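PDB 4RS2: predicted acyltransferase with acyl-CoA N-acyltransferase domain from Escherichia coli, which binds coenzyme A and probably transfers acyl groups, and on overexpression suppresses RNA silencing mediated by the small RNA RhyB. Local coordinates for residues Val47-Leu60 against Val69-Gln81. Residues are numbered along the deposited sequence; the frame is centred on the assembly and turned at random.
Sequences VHDLREDGFLTLGL and VIGYVAFSPVDVQ
The Y72 ring meets V47 at the ring edge, V47 CG2 lying 4.1 Å from Y72 CE2 near the ring plane, while the backbone N of A74 sits over one face, offset toward the rim. This is the antiparallel β-hairpin of the GNAT fold, strands 58-63 and 69-80, with helix 42-53 packed on the side of the sheet that carries Y72 and A74. With CG anti to the backbone N (chi1 -173°), Y72 points its hydroxyl toward the helix, where L56 CD2 approaches Y72 OH at 3.5 Å. E22 OE1 is hydrogen-bonded to that OH, and E22 OE2 forms a salt bridge with R51 NH2; the R51 guanidinium plane is turned 54° from the phenol ring. L56 doubles back from the loop after the helix, its CD1 3.7 Å from A74 CB. F55 touches P77 CG at its ring edge. On the other side of the sheet, where V73, L60 and F75 touch helix 104-118, L58 CB lies against F75 CD2 and L60 CB against V73 CG1. L60 and V73 exchange two backbone hydrogen bonds. At a classic bulge T57 and L58 both face F75, each N-H giving a weak bond to F75 O; that from T57 N is 2.8 Å long but bent to 126°.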
ATOM      1  N   VAL A  47      10.996  -1.865  -1.765  1.00  9.96           N
ATOM      2  CA  VAL A  47      10.265  -2.199  -3.002  1.00  9.93           C
ATOM      3  C   VAL A  47      11.171  -2.927  -3.980  1.00 10.66           C
ATOM      4  O   VAL A  47      10.768  -3.927  -4.590  1.00 10.28           O
ATOM      5  CB  VAL A  47       9.617  -0.963  -3.609  1.00 10.31           C
ATOM      6  CG1 VAL A  47       9.221  -1.210  -5.057  1.00 10.83           C
ATOM      7  CG2 VAL A  47       8.444  -0.530  -2.740  1.00  9.90           C
ATOM      8  N   HIS A  48      12.405  -2.464  -4.089  1.00 11.24           N
ATOM      9  CA  HIS A  48      13.375  -3.159  -4.923  1.00 12.79           C
ATOM     10  C   HIS A  48      13.509  -4.623  -4.496  1.00 12.36           C
ATOM     11  O   HIS A  48      13.447  -5.546  -5.313  1.00 13.24           O
ATOM     12  CB  HIS A  48      14.733  -2.484  -4.807  1.00 14.11           C
ATOM     13  CG  HIS A  48      15.811  -3.220  -5.533  1.00 17.49           C
ATOM     14  ND1 HIS A  48      16.593  -4.182  -4.929  1.00 19.34           N
ATOM     15  CD2 HIS A  48      16.191  -3.184  -6.830  1.00 19.78           C
ATOM     16  CE1 HIS A  48      17.428  -4.686  -5.819  1.00 21.29           C
ATOM     17  NE2 HIS A  48      17.197  -4.107  -6.981  1.00 21.27           N
ATOM     18  N   ASP A  49      13.687  -4.851  -3.195  1.00 11.83           N
ATOM     19  CA  ASP A  49      13.853  -6.223  -2.719  1.00 12.03           C
ATOM     20  C   ASP A  49      12.605  -7.078  -2.886  1.00 11.28           C
ATOM     21  O   ASP A  49      12.719  -8.241  -3.240  1.00 11.45           O
ATOM     22  CB  ASP A  49      14.328  -6.233  -1.274  1.00 12.40           C
ATOM     23  CG  ASP A  49      15.733  -5.679  -1.103  1.00 14.50           C
ATOM     24  OD1 ASP A  49      16.425  -5.382  -2.102  1.00 17.12           O
ATOM     25  OD2 ASP A  49      16.149  -5.546   0.060  1.00 15.64           O
ATOM     26  N   LEU A  50      11.420  -6.543  -2.602  1.00 10.45           N
ATOM     27  CA  LEU A  50      10.199  -7.319  -2.782  1.00 10.58           C
ATOM     28  C   LEU A  50      10.026  -7.705  -4.229  1.00 11.80           C
ATOM     29  O   LEU A  50       9.671  -8.839  -4.534  1.00 12.59           O
ATOM     30  CB  LEU A  50       8.971  -6.497  -2.349  1.00  9.77           C
ATOM     31  CG  LEU A  50       8.815  -6.202  -0.859  1.00 10.13           C
ATOM     32  CD1 LEU A  50       7.721  -5.190  -0.607  1.00  9.68           C
ATOM     33  CD2 LEU A  50       8.563  -7.469  -0.065  1.00 10.23           C
ATOM     34  N   ARG A  51      10.281  -6.773  -5.138  1.00 12.31           N
ATOM     35  CA  ARG A  51      10.096  -7.077  -6.532  1.00 14.60           C
ATOM     36  C   ARG A  51      11.088  -8.122  -7.014  1.00 15.02           C
ATOM     37  O   ARG A  51      10.722  -9.064  -7.735  1.00 15.11           O
ATOM     38  CB  ARG A  51      10.257  -5.819  -7.385  1.00 15.74           C
ATOM     39  CG  ARG A  51      10.010  -6.075  -8.869  1.00 17.99           C
ATOM     40  CD  ARG A  51      10.172  -4.825  -9.725  1.00 19.24           C
ATOM     41  NE  ARG A  51       9.295  -3.716  -9.365  1.00 19.18           N
ATOM     42  CZ  ARG A  51       9.711  -2.589  -8.790  1.00 18.78           C
ATOM     43  NH1 ARG A  51      11.003  -2.430  -8.499  1.00 19.11           N
ATOM     44  NH2 ARG A  51       8.830  -1.625  -8.516  1.00 18.65           N
ATOM     45  N   GLU A  52      12.341  -7.938  -6.629  1.00 16.08           N
ATOM     46  CA  GLU A  52      13.392  -8.825  -7.084  1.00 18.20           C
ATOM     47  C   GLU A  52      13.139 -10.252  -6.632  1.00 17.05           C
ATOM     48  O   GLU A  52      13.404 -11.211  -7.381  1.00 18.31           O
ATOM     49  CB  GLU A  52      14.744  -8.342  -6.581  1.00 22.12           C
ATOM     50  CG  GLU A  52      15.917  -9.151  -7.129  1.00 26.63           C
ATOM     51  CD  GLU A  52      17.210  -8.862  -6.400  1.00 31.29           C
ATOM     52  OE1 GLU A  52      17.464  -7.687  -6.062  1.00 35.52           O
ATOM     53  OE2 GLU A  52      17.981  -9.817  -6.166  1.00 40.00           O
ATOM     54  N   ASP A  53      12.609 -10.413  -5.424  1.00 15.02           N
ATOM     55  CA  ASP A  53      12.418 -11.745  -4.853  1.00 14.64           C
ATOM     56  C   ASP A  53      11.007 -12.353  -5.047  1.00 14.54           C
ATOM     57  O   ASP A  53      10.734 -13.460  -4.579  1.00 14.99           O
ATOM     58  CB  ASP A  53      12.829 -11.698  -3.395  1.00 14.54           C
ATOM     59  CG  ASP A  53      14.326 -11.411  -3.228  1.00 15.92           C
ATOM     60  OD1 ASP A  53      15.136 -12.033  -3.938  1.00 17.35           O
ATOM     61  OD2 ASP A  53      14.711 -10.588  -2.377  1.00 15.93           O
ATOM     62  N   GLY A  54      10.115 -11.637  -5.740  1.00 14.65           N
ATOM     63  CA  GLY A  54       8.757 -12.152  -6.014  1.00 14.81           C
ATOM     64  C   GLY A  54       7.725 -12.044  -4.913  1.00 14.90           C
ATOM     65  O   GLY A  54       6.804 -12.864  -4.800  1.00 16.74           O
ATOM     66  N   PHE A  55       7.858 -11.020  -4.072  1.00 13.09           N
ATOM     67  CA  PHE A  55       6.925 -10.780  -2.975  1.00 12.46           C
ATOM     68  C   PHE A  55       6.171  -9.444  -3.099  1.00 11.19           C
ATOM     69  O   PHE A  55       5.648  -8.913  -2.139  1.00 11.24           O
ATOM     70  CB  PHE A  55       7.629 -10.908  -1.638  1.00 12.38           C
ATOM     71  CG  PHE A  55       8.120 -12.287  -1.395  1.00 13.37           C
ATOM     72  CD1 PHE A  55       7.233 -13.267  -1.043  1.00 14.54           C
ATOM     73  CD2 PHE A  55       9.434 -12.626  -1.626  1.00 14.76           C
ATOM     74  CE1 PHE A  55       7.652 -14.547  -0.829  1.00 14.66           C
ATOM     75  CE2 PHE A  55       9.863 -13.916  -1.435  1.00 15.58           C
ATOM     76  CZ  PHE A  55       8.966 -14.876  -1.043  1.00 14.98           C
ATOM     77  N   LEU A  56       6.126  -8.903  -4.304  1.00 12.48           N
ATOM     78  CA  LEU A  56       5.340  -7.711  -4.583  1.00 13.92           C
ATOM     79  C   LEU A  56       4.072  -8.239  -5.252  1.00 13.73           C
ATOM     80  O   LEU A  56       4.098  -8.534  -6.438  1.00 16.55           O
ATOM     81  CB  LEU A  56       6.127  -6.749  -5.490  1.00 17.00           C
ATOM     82  CG  LEU A  56       5.787  -5.262  -5.530  1.00 20.17           C
ATOM     83  CD1 LEU A  56       5.868  -4.615  -4.164  1.00 21.61           C
ATOM     84  CD2 LEU A  56       6.726  -4.541  -6.480  1.00 21.44           C
ATOM     85  N   THR A  57       2.990  -8.384  -4.484  1.00 11.95           N
ATOM     86  CA  THR A  57       1.726  -8.940  -4.967  1.00 12.12           C
ATOM     87  C   THR A  57       1.084  -8.097  -6.038  1.00 11.28           C
ATOM     88  O   THR A  57       0.526  -8.592  -6.986  1.00 11.54           O
ATOM     89  CB  THR A  57       0.729  -9.034  -3.798  1.00 13.56           C
ATOM     90  OG1 THR A  57       1.291  -9.824  -2.739  1.00 15.52           O
ATOM     91  CG2 THR A  57      -0.584  -9.616  -4.220  1.00 14.13           C
ATOM     92  N   LEU A  58       1.114  -6.788  -5.826  1.00 10.14           N
ATOM     93  CA  LEU A  58       0.494  -5.864  -6.752  1.00 10.44           C
ATOM     94  C   LEU A  58       1.101  -4.488  -6.488  1.00 10.35           C
ATOM     95  O   LEU A  58       1.345  -4.142  -5.345  1.00 10.71           O
ATOM     96  CB  LEU A  58      -1.032  -5.818  -6.565  1.00 11.25           C
ATOM     97  CG  LEU A  58      -1.814  -4.820  -7.438  1.00 12.94           C
ATOM     98  CD1 LEU A  58      -1.717  -5.220  -8.899  1.00 13.65           C
ATOM     99  CD2 LEU A  58      -3.268  -4.760  -6.992  1.00 14.14           C
ATOM    100  N   GLY A  59       1.381  -3.766  -7.567  1.00 10.86           N
ATOM    101  CA  GLY A  59       1.839  -2.390  -7.506  1.00 10.62           C
ATOM    102  C   GLY A  59       1.044  -1.607  -8.531  1.00 11.16           C
ATOM    103  O   GLY A  59       0.764  -2.115  -9.610  1.00 11.55           O
ATOM    104  N   LEU A  60       0.624  -0.405  -8.161  1.00 10.87           N
ATOM    105  CA  LEU A  60      -0.116   0.462  -9.059  1.00 12.24           C
ATOM    106  C   LEU A  60       0.630   1.750  -9.122  1.00 12.13           C
ATOM    107  O   LEU A  60       1.099   2.258  -8.085  1.00 11.68           O
ATOM    108  CB  LEU A  60      -1.543   0.751  -8.561  1.00 13.00           C
ATOM    109  CG  LEU A  60      -2.551  -0.391  -8.405  1.00 14.27           C
ATOM    110  CD1 LEU A  60      -3.923   0.203  -8.163  1.00 15.25           C
ATOM    111  CD2 LEU A  60      -2.608  -1.292  -9.609  1.00 15.30           C
ATOM    112  N   VAL A  69       6.252   8.441 -13.548  1.00 18.20           N
ATOM    113  CA  VAL A  69       5.602   7.962 -12.315  1.00 16.05           C
ATOM    114  C   VAL A  69       5.525   9.080 -11.299  1.00 15.64           C
ATOM    115  O   VAL A  69       6.551   9.583 -10.861  1.00 15.85           O
ATOM    116  CB  VAL A  69       6.367   6.771 -11.715  1.00 15.29           C
ATOM    117  CG1 VAL A  69       5.726   6.298 -10.439  1.00 14.53           C
ATOM    118  CG2 VAL A  69       6.456   5.640 -12.755  1.00 16.09           C
ATOM    119  N   ILE A  70       4.302   9.429 -10.895  1.00 14.17           N
ATOM    120  CA  ILE A  70       4.037  10.502  -9.952  1.00 13.68           C
ATOM    121  C   ILE A  70       3.297   9.989  -8.714  1.00 11.91           C
ATOM    122  O   ILE A  70       3.021  10.738  -7.774  1.00 11.98           O
ATOM    123  CB  ILE A  70       3.167  11.609 -10.617  1.00 14.95           C
ATOM    124  CG1 ILE A  70       1.763  11.089 -11.051  1.00 15.85           C
ATOM    125  CG2 ILE A  70       3.854  12.151 -11.862  1.00 16.62           C
ATOM    126  CD1 ILE A  70       0.723  12.135 -11.420  1.00 17.93           C
ATOM    127  N   GLY A  71       2.988   8.697  -8.699  1.00 11.09           N
ATOM    128  CA  GLY A  71       2.367   8.095  -7.538  1.00 10.25           C
ATOM    129  C   GLY A  71       2.523   6.602  -7.540  1.00  9.81           C
ATOM    130  O   GLY A  71       2.665   5.994  -8.602  1.00 10.13           O
ATOM    131  N   TYR A  72       2.443   6.003  -6.364  1.00  9.08           N
ATOM    132  CA  TYR A  72       2.651   4.590  -6.252  1.00  9.04           C
ATOM    133  C   TYR A  72       2.039   4.004  -5.029  1.00  8.76           C
ATOM    134  O   TYR A  72       2.051   4.643  -3.960  1.00  9.13           O
ATOM    135  CB  TYR A  72       4.148   4.298  -6.204  1.00  9.06           C
ATOM    136  CG  TYR A  72       4.518   2.810  -6.263  1.00  8.83           C
ATOM    137  CD1 TYR A  72       4.276   2.048  -7.373  1.00  9.30           C
ATOM    138  CD2 TYR A  72       5.149   2.200  -5.206  1.00  8.01           C
ATOM    139  CE1 TYR A  72       4.637   0.711  -7.423  1.00  9.53           C
ATOM    140  CE2 TYR A  72       5.544   0.879  -5.272  1.00  8.68           C
ATOM    141  CZ  TYR A  72       5.274   0.132  -6.364  1.00  9.30           C
ATOM    142  OH  TYR A  72       5.673  -1.216  -6.394  1.00 10.96           O
ATOM    143  N   VAL A  73       1.523   2.786  -5.167  1.00  8.67           N
ATOM    144  CA  VAL A  73       1.101   1.992  -3.994  1.00  8.79           C
ATOM    145  C   VAL A  73       1.425   0.542  -4.270  1.00  8.90           C
ATOM    146  O   VAL A  73       1.346   0.093  -5.426  1.00  9.47           O
ATOM    147  CB  VAL A  73      -0.376   2.156  -3.602  1.00  8.86           C
ATOM    148  CG1 VAL A  73      -1.304   1.638  -4.710  1.00  9.59           C
ATOM    149  CG2 VAL A  73      -0.643   1.485  -2.242  1.00  8.86           C
ATOM    150  N   ALA A  74       1.898  -0.161  -3.231  1.00  9.00           N
ATOM    151  CA  ALA A  74       2.253  -1.558  -3.362  1.00  9.46           C
ATOM    152  C   ALA A  74       1.648  -2.405  -2.240  1.00  8.48           C
ATOM    153  O   ALA A  74       1.270  -1.931  -1.155  1.00  7.99           O
ATOM    154  CB  ALA A  74       3.761  -1.738  -3.371  1.00 10.45           C
ATOM    155  N   PHE A  75       1.561  -3.690  -2.547  1.00  7.91           N
ATOM    156  CA  PHE A  75       0.981  -4.681  -1.668  1.00  8.32           C
ATOM    157  C   PHE A  75       1.875  -5.901  -1.697  1.00  8.77           C
ATOM    158  O   PHE A  75       2.412  -6.246  -2.757  1.00  9.97           O
ATOM    159  CB  PHE A  75      -0.414  -5.075  -2.173  1.00  8.75           C
ATOM    160  CG  PHE A  75      -1.371  -3.920  -2.251  1.00  8.25           C
ATOM    161  CD1 PHE A  75      -2.152  -3.560  -1.158  1.00  8.13           C
ATOM    162  CD2 PHE A  75      -1.495  -3.199  -3.429  1.00  8.55           C
ATOM    163  CE1 PHE A  75      -3.045  -2.523  -1.253  1.00  8.35           C
ATOM    164  CE2 PHE A  75      -2.383  -2.127  -3.496  1.00  8.62           C
ATOM    165  CZ  PHE A  75      -3.133  -1.787  -2.394  1.00  8.65           C
ATOM    166  N   SER A  76       1.995  -6.567  -0.553  1.00  8.55           N
ATOM    167  CA  SER A  76       2.813  -7.776  -0.437  1.00  9.08           C
ATOM    168  C   SER A  76       2.076  -8.762   0.455  1.00  9.37           C
ATOM    169  O   SER A  76       1.207  -8.331   1.219  1.00  9.59           O
ATOM    170  CB  SER A  76       4.186  -7.411   0.125  1.00  9.36           C
ATOM    171  OG  SER A  76       4.065  -6.725   1.327  1.00 10.46           O
ATOM    172  N   PRO A  77       2.401 -10.058   0.377  1.00 10.20           N
ATOM    173  CA  PRO A  77       1.612 -11.028   1.143  1.00 10.85           C
ATOM    174  C   PRO A  77       1.868 -10.966   2.625  1.00 10.27           C
ATOM    175  O   PRO A  77       2.991 -10.706   3.051  1.00 10.19           O
ATOM    176  CB  PRO A  77       2.072 -12.383   0.608  1.00 11.80           C
ATOM    177  CG  PRO A  77       3.432 -12.112   0.071  1.00 12.63           C
ATOM    178  CD  PRO A  77       3.515 -10.679  -0.343  1.00 11.44           C
ATOM    179  N   VAL A  78       0.821 -11.191   3.418  1.00 10.72           N
ATOM    180  CA  VAL A  78       0.992 -11.303   4.880  1.00 11.62           C
ATOM    181  C   VAL A  78       0.297 -12.595   5.288  1.00 13.07           C
ATOM    182  O   VAL A  78      -0.642 -13.019   4.606  1.00 15.17           O
ATOM    183  CB  VAL A  78       0.418 -10.105   5.670  1.00 11.29           C
ATOM    184  CG1 VAL A  78       1.086  -8.819   5.210  1.00 10.52           C
ATOM    185  CG2 VAL A  78      -1.102 -10.002   5.552  1.00 11.86           C
ATOM    186  N   ASP A  79       0.785 -13.267   6.342  1.00 14.06           N
ATOM    187  CA  ASP A  79       0.123 -14.464   6.830  1.00 16.33           C
ATOM    188  C   ASP A  79      -0.424 -14.153   8.195  1.00 15.05           C
ATOM    189  O   ASP A  79       0.055 -13.249   8.860  1.00 14.69           O
ATOM    190  CB  ASP A  79       1.087 -15.641   6.923  1.00 18.99           C
ATOM    191  CG  ASP A  79       1.639 -16.037   5.579  1.00 23.48           C
ATOM    192  OD1 ASP A  79       0.851 -16.239   4.615  1.00 28.03           O
ATOM    193  OD2 ASP A  79       2.877 -16.153   5.492  1.00 32.63           O
ATOM    194  N   VAL A  80      -1.441 -14.894   8.616  1.00 16.39           N
ATOM    195  CA  VAL A  80      -2.031 -14.649   9.922  1.00 18.06           C
ATOM    196  C   VAL A  80      -1.903 -15.882  10.748  1.00 19.80           C
ATOM    197  O   VAL A  80      -2.414 -16.923  10.385  1.00 19.89           O
ATOM    198  CB  VAL A  80      -3.502 -14.263   9.831  1.00 19.51           C
ATOM    199  CG1 VAL A  80      -3.999 -13.872  11.219  1.00 20.62           C
ATOM    200  CG2 VAL A  80      -3.682 -13.127   8.844  1.00 19.07           C
ATOM    201  N   GLN A  81      -1.153 -15.778  11.833  1.00 22.19           N
ATOM    202  CA  GLN A  81      -0.902 -16.917  12.704  1.00 24.92           C
ATOM    203  C   GLN A  81      -0.263 -18.015  11.831  1.00 24.38           C
ATOM    204  O   GLN A  81      -0.515 -19.216  11.969  1.00 24.73           O
ATOM    205  CB  GLN A  81      -2.206 -17.312  13.433  1.00 29.40           C
ATOM    206  CG  GLN A  81      -1.997 -17.768  14.873  1.00 34.81           C
ATOM    207  CD  GLN A  81      -3.104 -17.304  15.825  1.00 38.66           C
ATOM    208  OE1 GLN A  81      -2.822 -16.817  16.920  1.00 41.66           O
ATOM    209  NE2 GLN A  81      -4.357 -17.436  15.409  1.00 42.35           N
TER